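Local atomic coordinates of glycoside hydrolase family 61 (Trichoderma reesei QM6a, PDB entry 5O2X), a protein that is a copper-dependent lytic polysaccharide monooxygenase of family AA9 (formerly GH61), which probably cleaves cellulose chains oxidatively. Residues H3-D6 / V12-Q15; V91-N96 / P220-V225; E110-D115 / G151-R156. One frame throughout, in Å; residues are numbered along the deposited sequence.

Contact 1. Residues H3-D6 / V12-Q15; sequences HIND and VWYQ. With MAN (alpha-D-mannopyranose), chain P; MAN (alpha-D-mannopyranose), chain R.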
loop_
_atom_site.group_PDB
_atom_site.type_symbol
_atom_site.label_atom_id
_atom_site.label_comp_id
_atom_site.label_asym_id
_atom_site.label_seq_id
_atom_site.Cartn_x
_atom_site.Cartn_y
_atom_site.Cartn_z
ATOM N N HIS A 3 -5.168 -7.404 -6.970
ATOM C CA HIS A 3 -3.894 -6.711 -7.146
ATOM C C HIS A 3 -4.189 -5.334 -7.706
ATOM O O HIS A 3 -5.281 -5.085 -8.200
ATOM C CB HIS A 3 -2.932 -7.490 -8.066
ATOM C CG HIS A 3 -3.400 -7.574 -9.484
ATOM N ND1 HIS A 3 -4.206 -8.584 -9.952
ATOM C CD2 HIS A 3 -3.276 -6.707 -10.508
ATOM C CE1 HIS A 3 -4.519 -8.363 -11.216
ATOM N NE2 HIS A 3 -3.971 -7.228 -11.564
ATOM N N ILE A 4 -3.197 -4.452 -7.663
ATOM C CA ILE A 4 -3.346 -3.147 -8.279
ATOM C C ILE A 4 -3.046 -3.222 -9.764
ATOM O O ILE A 4 -2.022 -3.746 -10.205
ATOM C CB ILE A 4 -2.507 -2.090 -7.528
ATOM C CG1 ILE A 4 -3.117 -1.881 -6.141
ATOM C CG2 ILE A 4 -2.477 -0.800 -8.320
ATOM C CD1 ILE A 4 -2.277 -1.044 -5.273
ATOM N N ASN A 5 -3.950 -2.662 -10.557
ATOM C CA ASN A 5 -3.826 -2.609 -12.014
ATOM C C ASN A 5 -3.064 -1.378 -12.475
ATOM O O ASN A 5 -2.346 -1.421 -13.501
ATOM C CB ASN A 5 -5.239 -2.567 -12.682
ATOM C CG ASN A 5 -5.162 -2.605 -14.190
ATOM O OD1 ASN A 5 -4.789 -3.631 -14.789
ATOM N ND2 ASN A 5 -5.491 -1.462 -14.842
ATOM N N ASP A 6 -3.304 -0.235 -11.817
ATOM C CA ASP A 6 -2.773 1.054 -12.219
ATOM C C ASP A 6 -2.808 1.966 -11.027
ATOM O O ASP A 6 -3.569 1.747 -10.072
ATOM C CB ASP A 6 -3.544 1.638 -13.406
ATOM C CG ASP A 6 -4.988 1.880 -13.103
ATOM O OD1 ASP A 6 -5.276 3.023 -12.565
ATOM O OD2 ASP A 6 -5.858 1.033 -13.306
ATOM N N VAL A 12 -2.641 11.393 -14.016
ATOM C CA VAL A 12 -1.697 10.727 -14.910
ATOM C C VAL A 12 -1.654 9.241 -14.545
ATOM O O VAL A 12 -1.263 8.878 -13.435
ATOM C CB VAL A 12 -0.308 11.366 -14.814
ATOM C CG1 VAL A 12 0.689 10.613 -15.669
ATOM C CG2 VAL A 12 -0.331 12.834 -15.161
ATOM N N TRP A 13 -2.076 8.415 -15.479
ATOM C CA TRP A 13 -2.189 6.983 -15.299
ATOM C C TRP A 13 -0.822 6.301 -15.561
ATOM O O TRP A 13 -0.201 6.553 -16.596
ATOM C CB TRP A 13 -3.205 6.463 -16.329
ATOM C CG TRP A 13 -3.665 5.031 -16.240
ATOM C CD1 TRP A 13 -4.848 4.611 -15.748
ATOM C CD2 TRP A 13 -3.031 3.869 -16.790
ATOM N NE1 TRP A 13 -4.987 3.262 -15.934
ATOM C CE2 TRP A 13 -3.917 2.778 -16.617
ATOM C CE3 TRP A 13 -1.844 3.649 -17.491
ATOM C CZ2 TRP A 13 -3.603 1.466 -17.083
ATOM C CZ3 TRP A 13 -1.582 2.357 -17.977
ATOM C CH2 TRP A 13 -2.443 1.334 -17.767
ATOM N N TYR A 14 -0.464 5.413 -14.649
ATOM C CA TYR A 14 0.697 4.525 -14.786
ATOM C C TYR A 14 0.249 3.086 -14.687
ATOM O O TYR A 14 -0.463 2.711 -13.748
ATOM C CB TYR A 14 1.734 4.756 -13.677
ATOM C CG TYR A 14 2.417 6.097 -13.740
ATOM C CD1 TYR A 14 1.817 7.227 -13.228
ATOM C CD2 TYR A 14 3.680 6.212 -14.314
ATOM C CE1 TYR A 14 2.462 8.475 -13.286
ATOM C CE2 TYR A 14 4.317 7.430 -14.400
ATOM C CZ TYR A 14 3.704 8.567 -13.880
ATOM O OH TYR A 14 4.363 9.769 -13.966
ATOM N N GLN A 15 0.754 2.259 -15.596
ATOM C CA GLN A 15 0.543 0.829 -15.515
ATOM C C GLN A 15 1.233 0.290 -14.264
ATOM O O GLN A 15 2.412 0.542 -14.041
ATOM C CB GLN A 15 1.125 0.178 -16.755
ATOM C CG GLN A 15 0.822 -1.308 -16.919
ATOM C CD GLN A 15 1.385 -1.869 -18.225
ATOM O OE1 GLN A 15 2.349 -1.363 -18.782
ATOM N NE2 GLN A 15 0.791 -2.954 -18.678
HETATM C C1 MAN P . -3.449 6.634 -21.251
HETATM C C2 MAN P . -4.842 7.178 -21.040
HETATM C C3 MAN P . -5.411 6.363 -19.870
HETATM C C4 MAN P . -5.310 4.866 -20.085
HETATM C C5 MAN P . -3.901 4.464 -20.391
HETATM C C6 MAN P . -3.786 2.982 -20.708
HETATM O O2 MAN P . -5.547 7.016 -22.279
HETATM O O3 MAN P . -6.774 6.667 -19.771
HETATM O O4 MAN P . -5.856 4.083 -19.051
HETATM O O5 MAN P . -3.503 5.242 -21.504
HETATM O O6 MAN P . -2.514 2.762 -21.335
HETATM C C1 MAN R . 9.139 9.478 -14.732
HETATM C C2 MAN R . 7.726 9.702 -15.197
HETATM C C3 MAN R . 7.667 10.647 -16.370
HETATM C C4 MAN R . 8.468 11.921 -16.071
HETATM C C5 MAN R . 9.874 11.604 -15.575
HETATM C C6 MAN R . 10.601 12.859 -15.113
HETATM O O2 MAN R . 7.005 10.241 -14.069
HETATM O O3 MAN R . 6.318 10.961 -16.680
HETATM O O4 MAN R . 8.577 12.696 -17.258
HETATM O O5 MAN R . 9.822 10.696 -14.461
HETATM O O6 MAN R . 11.922 12.561 -14.713
HETATM O O HOH W 1 -7.059 1.266 -16.308
#
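D6 presses its CB against the indole of W13, and this is where residues 3-6 and 12-15 meet most tightly. The methylene sits 3.2 Å above the ring plane, displaced toward the rim, and D6 CG comes within 3.2 Å of W13 NE1. The carboxylate lies only 21° from parallel to the indole. Two torsions produce this overlap: D6 CG is tucked between its own backbone N and carbonyl carbon (chi1 61°), while W13 CG stands opposite its backbone N (chi1 -171°), on the carbonyl side, which brings the indole over D6. A mannose packs on the opposite face of the indole, its O4 3.3 Å above the plane, so the ring is sandwiched between sugar and D6 CB. The backbones are equally close, since D6 CA sends a C-H toward Y14 O at 3.2 Å, and D6 and Q15 form an antiparallel non-hydrogen-bonded pair.

On the looser side the polar atoms are joined indirectly. The indole N-H misses D6 OD1 at a poor angle; instead W13 NE1 donates to a water at 2.9 Å, and that water donates to D6 OD2. N5 ND2 gives the same D6 OD2 a nearly straight bond of 3.0 Å, directed at its anti lone pair. OD2 thus accepts from two donors, the water at a longer distance, which probably limits the carboxylate's rotation. Y14 reaches away from residues 3-6, its OH sharing a 2.7 Å hydrogen bond with O2 of a second mannose.

The arrangement is that of a beta hairpin, strands 3-9 and 12-15, within one sheet of the immunoglobulin-like sandwich characteristic of AA9 enzymes.

Contact 2. Residues V91-N96 / P220-V225; sequences VDYLAN and PGPTVV. With MAN (alpha-D-mannopyranose), chain J; SO4 (sulfate ion), chain V.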
loop_
_atom_site.group_PDB
_atom_site.type_symbol
_atom_site.label_atom_id
_atom_site.label_comp_id
_atom_site.label_asym_id
_atom_site.label_seq_id
_atom_site.Cartn_x
_atom_site.Cartn_y
_atom_site.Cartn_z
ATOM N N VAL A 91 -3.772 0.934 4.753
ATOM C CA VAL A 91 -2.679 1.783 5.221
ATOM C C VAL A 91 -1.738 2.058 4.075
ATOM O O VAL A 91 -1.631 1.315 3.098
ATOM C CB VAL A 91 -1.910 1.085 6.389
ATOM C CG1 VAL A 91 -2.758 1.023 7.650
ATOM C CG2 VAL A 91 -1.378 -0.281 6.003
ATOM N N ASP A 92 -0.988 3.164 4.230
ATOM C CA ASP A 92 0.035 3.544 3.262
ATOM C C ASP A 92 1.265 4.022 3.985
ATOM O O ASP A 92 1.165 4.766 4.985
ATOM C CB ASP A 92 -0.427 4.676 2.325
ATOM C CG ASP A 92 -1.519 4.200 1.404
ATOM O OD1 ASP A 92 -1.221 3.696 0.306
ATOM O OD2 ASP A 92 -2.736 4.319 1.773
ATOM N N TYR A 93 2.421 3.638 3.452
ATOM C CA TYR A 93 3.710 4.021 3.991
ATOM C C TYR A 93 4.595 4.543 2.869
ATOM O O TYR A 93 4.435 4.204 1.694
ATOM C CB TYR A 93 4.459 2.813 4.580
ATOM C CG TYR A 93 3.735 2.061 5.666
ATOM C CD1 TYR A 93 2.808 1.071 5.368
ATOM C CD2 TYR A 93 4.025 2.300 6.994
ATOM C CE1 TYR A 93 2.177 0.344 6.346
ATOM C CE2 TYR A 93 3.403 1.554 7.999
ATOM C CZ TYR A 93 2.484 0.589 7.682
ATOM O OH TYR A 93 1.908 -0.124 8.697
ATOM N N LEU A 94 5.596 5.344 3.278
ATOM C CA LEU A 94 6.718 5.693 2.415
ATOM C C LEU A 94 8.004 5.237 3.091
ATOM O O LEU A 94 8.095 5.257 4.328
ATOM C CB LEU A 94 6.807 7.190 2.153
ATOM C CG LEU A 94 5.668 7.786 1.357
ATOM C CD1 LEU A 94 5.734 9.288 1.350
ATOM C CD2 LEU A 94 5.659 7.311 -0.078
ATOM N N ALA A 95 9.026 4.924 2.297
ATOM C CA ALA A 95 10.363 4.676 2.823
ATOM C C ALA A 95 11.346 5.320 1.882
ATOM O O ALA A 95 11.297 5.109 0.664
ATOM C CB ALA A 95 10.698 3.196 2.945
ATOM N N ASN A 96 12.289 6.095 2.425
ATOM C CA ASN A 96 13.305 6.726 1.601
ATOM C C ASN A 96 14.255 5.664 1.029
ATOM O O ASN A 96 14.734 4.785 1.750
ATOM C CB ASN A 96 14.067 7.727 2.467
ATOM C CG ASN A 96 14.768 8.785 1.634
ATOM O OD1 ASN A 96 15.506 8.480 0.694
ATOM N ND2 ASN A 96 14.486 10.051 1.954
ATOM N N PRO A 220 -2.775 -1.971 12.899
ATOM C CA PRO A 220 -1.421 -2.387 13.104
ATOM C C PRO A 220 -0.397 -1.410 12.546
ATOM O O PRO A 220 -0.691 -0.607 11.660
ATOM C CB PRO A 220 -1.373 -3.776 12.360
ATOM C CG PRO A 220 -2.795 -4.234 12.319
ATOM C CD PRO A 220 -3.576 -2.971 12.147
ATOM N N GLY A 221 0.814 -1.531 13.056
ATOM C CA GLY A 221 1.936 -0.737 12.586
ATOM C C GLY A 221 2.121 0.551 13.372
ATOM O O GLY A 221 1.434 0.828 14.361
ATOM N N PRO A 222 3.082 1.378 12.948
ATOM C CA PRO A 222 3.396 2.615 13.653
ATOM C C PRO A 222 2.324 3.671 13.436
ATOM O O PRO A 222 1.457 3.567 12.575
ATOM C CB PRO A 222 4.760 3.021 13.030
ATOM C CG PRO A 222 4.698 2.455 11.638
ATOM C CD PRO A 222 4.025 1.109 11.850
ATOM N N THR A 223 2.407 4.734 14.226
ATOM C CA THR A 223 1.526 5.875 14.091
ATOM C C THR A 223 1.606 6.549 12.728
ATOM O O THR A 223 2.693 6.624 12.147
ATOM C CB THR A 223 1.931 6.952 15.241
ATOM O OG1 THR A 223 3.338 7.139 15.194
ATOM C CG2 THR A 223 1.513 6.488 16.615
ATOM N N VAL A 224 0.492 7.080 12.256
ATOM C CA VAL A 224 0.526 8.028 11.166
ATOM C C VAL A 224 1.349 9.256 11.618
ATOM O O VAL A 224 1.177 9.747 12.728
ATOM C CB VAL A 224 -0.894 8.473 10.748
ATOM C CG1 VAL A 224 -0.825 9.539 9.646
ATOM C CG2 VAL A 224 -1.693 7.261 10.255
ATOM N N VAL A 225 2.223 9.707 10.742
ATOM C CA VAL A 225 3.097 10.859 11.065
ATOM C C VAL A 225 2.223 12.027 11.545
ATOM O O VAL A 225 1.186 12.353 10.973
ATOM C CB VAL A 225 3.850 11.278 9.786
ATOM C CG1 VAL A 225 4.690 12.495 10.052
ATOM C CG2 VAL A 225 4.734 10.146 9.269
HETATM C C1 MAN J . 3.779 8.372 14.644
HETATM C C2 MAN J . 5.240 8.199 14.322
HETATM C C3 MAN J . 6.067 8.010 15.581
HETATM C C4 MAN J . 5.767 9.120 16.577
HETATM C C5 MAN J . 4.290 9.209 16.807
HETATM C C6 MAN J . 4.038 10.405 17.715
HETATM O O2 MAN J . 5.675 9.364 13.627
HETATM O O3 MAN J . 7.478 7.953 15.276
HETATM O O4 MAN J . 6.523 8.780 17.759
HETATM O O5 MAN J . 3.552 9.391 15.610
HETATM O O6 MAN J . 4.160 11.632 16.978
HETATM S S SO4 V . 4.667 3.853 17.073
HETATM O O1 SO4 V . 5.165 2.443 16.938
HETATM O O2 SO4 V . 3.183 3.827 17.140
HETATM O O3 SO4 V . 5.090 4.533 15.861
HETATM O O4 SO4 V . 5.103 4.559 18.337
#
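An edge-on aromatic-proline contact, Y93 against P222, lays the loop of residues 220-225 on strand 90-96 within the larger of the two sheets. The evidence is in the ring geometry: P222 CD is 3.9 Å from Y93 CE2, and P222 CG, at the same edge, lies in the ring plane. The two side chains approach from opposite directions. Y93 CG stands anti to the carbonyl carbon (chi1 -57°), which carries the phenol out from the strand to the loop.

At the far end of the ring, Y93 OH is 3.9 Å from G221 CA and hydrogen-bonds to Y199 OH. A beta carbon at G221 would fall 2.4 Å from Y93 OH, and the backbone angles alone (phi 92°) would bring it up against the preceding carbonyl. The loop belongs to the long course between strands 193-194 and 241-243, and its packing on the sheet is consistent with the finding that the predicted linker is an integral part of the catalytic domain. K113 of the adjacent strand adds a polar tie, its NZ hydrogen-bonding to both P220 O and P222 O. With an alanine in place of Y93, Y199 OH would probably lose this partner and a gap would open beside P222 CD and G221.

At T223, an exposed residue, OG1 is covalently joined to C1 of a mannose at 1.4 Å, an O-glycosylation. T223 N donates to O3 of a sulfate, probably from the crystallisation liquor, at 3.1 Å with an angle of 158°; a second bond, to sulfate O2, is weak.

Contact 3. Residues E110-D115 / G151-R156; sequences EFFKID and GNYVLR
R156 rises off the face of F111, the closest meeting of strands 110-115 and 151-156. R156 CB touches F111 CE1 at the rim, 3.7 Å away, while R156 CD lies over the ring face, 4.0 Å from the F111 centroid and 17° off the normal, a CH-pi contact. With CG anti to the backbone N (chi1 -179°) and the chain extended as far as NE, the guanidinium is lifted along the ring normal. R156 CZ is 5.9 Å from the F111 centroid, at most a weak cation-pi attraction, and the guanidinium plane is inclined steeply to the ring. The charged end is held elsewhere: NH1 in a salt bridge to E158, NE and NH2 on the carbonyls of I55 and I54. V154 CG1 meets the edge of F111, 4.3 Å from F111 CE1.

The two strands are not direct neighbours. Strand 90-96 runs antiparallel between them, its backbone bonded to both, so they are second neighbours in one sheet; their axes, 8.7 Å apart and 57° off parallel, are consistent with the twist of the sheet. A classic beta bulge, where I114 and D115 both face D92, interrupts the first strand.

F112 and Y153 meet on the other face of this sheet, where L94 also touches F112. The side chains cross at about a right angle, and Y153 CE2 approaches the edge of the F112 ring, 4.0 Å from F112 CZ. F112 CG lies between its backbone N and carbonyl carbon (chi1 54°), which sends the ring toward Y153. Y153 OH is hydrogen-bonded to A149 O and Q189 NE2, which anchors the hydroxyl end of that ring.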
loop_
_atom_site.group_PDB
_atom_site.type_symbol
_atom_site.label_atom_id
_atom_site.label_comp_id
_atom_site.label_asym_id
_atom_site.label_seq_id
_atom_site.Cartn_x
_atom_site.Cartn_y
_atom_site.Cartn_z
ATOM N N GLU A 110 12.964 1.775 5.641
ATOM C CA GLU A 110 12.357 2.119 6.918
ATOM C C GLU A 110 11.094 2.943 6.634
ATOM O O GLU A 110 11.145 4.118 6.228
ATOM C CB GLU A 110 13.359 2.848 7.800
ATOM C CG GLU A 110 14.530 1.948 8.181
ATOM C CD GLU A 110 15.605 2.645 8.940
ATOM O OE1 GLU A 110 15.423 3.808 9.326
ATOM O OE2 GLU A 110 16.662 2.011 9.142
ATOM N N PHE A 111 9.961 2.293 6.842
ATOM C CA PHE A 111 8.662 2.794 6.440
ATOM C C PHE A 111 8.054 3.684 7.506
ATOM O O PHE A 111 7.962 3.305 8.681
ATOM C CB PHE A 111 7.719 1.625 6.190
ATOM C CG PHE A 111 8.110 0.802 5.006
ATOM C CD1 PHE A 111 7.809 1.220 3.718
ATOM C CD2 PHE A 111 8.829 -0.377 5.165
ATOM C CE1 PHE A 111 8.201 0.489 2.601
ATOM C CE2 PHE A 111 9.242 -1.098 4.056
ATOM C CZ PHE A 111 8.912 -0.686 2.779
ATOM N N PHE A 112 7.581 4.868 7.090
ATOM C CA PHE A 112 6.759 5.730 7.933
ATOM C C PHE A 112 5.347 5.764 7.338
ATOM O O PHE A 112 5.159 5.769 6.122
ATOM C CB PHE A 112 7.369 7.133 8.112
ATOM C CG PHE A 112 7.710 7.872 6.841
ATOM C CD1 PHE A 112 8.984 7.739 6.258
ATOM C CD2 PHE A 112 6.816 8.731 6.249
ATOM C CE1 PHE A 112 9.306 8.432 5.137
ATOM C CE2 PHE A 112 7.162 9.447 5.122
ATOM C CZ PHE A 112 8.406 9.306 4.551
ATOM N N LYS A 113 4.356 5.758 8.236
ATOM C CA LYS A 113 2.963 5.648 7.820
ATOM C C LYS A 113 2.383 7.008 7.484
ATOM O O LYS A 113 2.392 7.924 8.337
ATOM C CB LYS A 113 2.158 4.977 8.937
ATOM C CG LYS A 113 0.732 4.664 8.527
ATOM C CD LYS A 113 -0.116 4.076 9.638
ATOM C CE LYS A 113 0.171 2.600 9.880
ATOM N NZ LYS A 113 -0.429 2.171 11.181
ATOM N N ILE A 114 1.877 7.148 6.271
ATOM C CA ILE A 114 1.260 8.404 5.842
ATOM C C ILE A 114 -0.264 8.402 5.849
ATOM O O ILE A 114 -0.835 9.490 5.841
ATOM C CB ILE A 114 1.822 8.892 4.482
ATOM C CG1 ILE A 114 1.516 7.957 3.328
ATOM C CG2 ILE A 114 3.309 9.191 4.616
ATOM C CD1 ILE A 114 1.787 8.578 1.961
ATOM N N ASP A 115 -0.920 7.246 5.906
ATOM C CA ASP A 115 -2.354 7.213 6.166
ATOM C C ASP A 115 -2.703 5.863 6.731
ATOM O O ASP A 115 -1.912 4.905 6.727
ATOM C CB ASP A 115 -3.233 7.625 4.959
ATOM C CG ASP A 115 -3.559 6.539 3.965
ATOM O OD1 ASP A 115 -2.838 5.523 3.951
ATOM O OD2 ASP A 115 -4.529 6.727 3.187
ATOM N N GLY A 151 13.113 13.495 -2.550
ATOM C CA GLY A 151 13.833 12.236 -2.493
ATOM C C GLY A 151 13.111 11.183 -3.306
ATOM O O GLY A 151 12.033 11.423 -3.844
ATOM N N ASN A 152 13.727 10.010 -3.348
ATOM C CA ASN A 152 13.115 8.837 -3.966
ATOM C C ASN A 152 12.585 7.957 -2.850
ATOM O O ASN A 152 13.285 7.716 -1.855
ATOM C CB ASN A 152 14.171 8.113 -4.772
ATOM C CG ASN A 152 14.715 8.974 -5.858
ATOM O OD1 ASN A 152 13.975 9.661 -6.551
ATOM N ND2 ASN A 152 16.007 8.906 -6.045
ATOM N N TYR A 153 11.343 7.484 -3.009
ATOM C CA TYR A 153 10.684 6.721 -1.984
ATOM C C TYR A 153 9.962 5.520 -2.564
ATOM O O TYR A 153 9.371 5.603 -3.646
ATOM C CB TYR A 153 9.612 7.540 -1.261
ATOM C CG TYR A 153 10.132 8.782 -0.549
ATOM C CD1 TYR A 153 10.301 9.988 -1.231
ATOM C CD2 TYR A 153 10.416 8.774 0.807
ATOM C CE1 TYR A 153 10.812 11.138 -0.596
ATOM C CE2 TYR A 153 10.912 9.913 1.458
ATOM C CZ TYR A 153 11.064 11.091 0.744
ATOM O OH TYR A 153 11.552 12.200 1.421
ATOM N N VAL A 154 9.959 4.421 -1.810
ATOM C CA VAL A 154 9.017 3.336 -2.062
ATOM C C VAL A 154 7.723 3.692 -1.313
ATOM O O VAL A 154 7.732 3.936 -0.105
ATOM C CB VAL A 154 9.556 1.992 -1.610
ATOM C CG1 VAL A 154 8.481 0.911 -1.705
ATOM C CG2 VAL A 154 10.738 1.582 -2.477
ATOM N N LEU A 155 6.628 3.671 -2.072
ATOM C CA LEU A 155 5.265 3.833 -1.567
ATOM C C LEU A 155 4.703 2.412 -1.400
ATOM O O LEU A 155 4.595 1.683 -2.385
ATOM C CB LEU A 155 4.466 4.665 -2.554
ATOM C CG LEU A 155 2.973 4.742 -2.437
ATOM C CD1 LEU A 155 2.598 5.335 -1.136
ATOM C CD2 LEU A 155 2.401 5.532 -3.609
ATOM N N ARG A 156 4.384 2.043 -0.172
ATOM C CA ARG A 156 3.873 0.729 0.176
ATOM C C ARG A 156 2.438 0.901 0.604
ATOM O O ARG A 156 2.146 1.385 1.695
ATOM C CB ARG A 156 4.727 0.106 1.282
ATOM C CG ARG A 156 4.306 -1.281 1.723
ATOM C CD ARG A 156 5.120 -1.745 2.923
ATOM N NE ARG A 156 4.789 -3.093 3.381
ATOM C CZ ARG A 156 3.704 -3.412 4.071
ATOM N NH1 ARG A 156 2.871 -2.457 4.477
ATOM N NH2 ARG A 156 3.426 -4.676 4.354
#

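Contacts 2 and 3 form one region, with centres 7 Å apart, while contact 1 lies about 21 Å and 18 Å from them, measured between centres, in the other, five-stranded sheet; contacts 1 and 2 are on opposite sides of the chain's centre. Along the chain, contact 1 closes before the others open, and contact 3 is nested inside the loop closed by contact 2. Strand 90-96, a partner in contact 2, lies between the two strands of contact 3, and D92 O meets I114 N at 2.8 Å. Thus contact 1 belongs to the N-terminal hairpin, which follows the copper-binding methylated histidine, whereas contact 2 joins a late loop to the second sheet and contact 3 lies within that sheet.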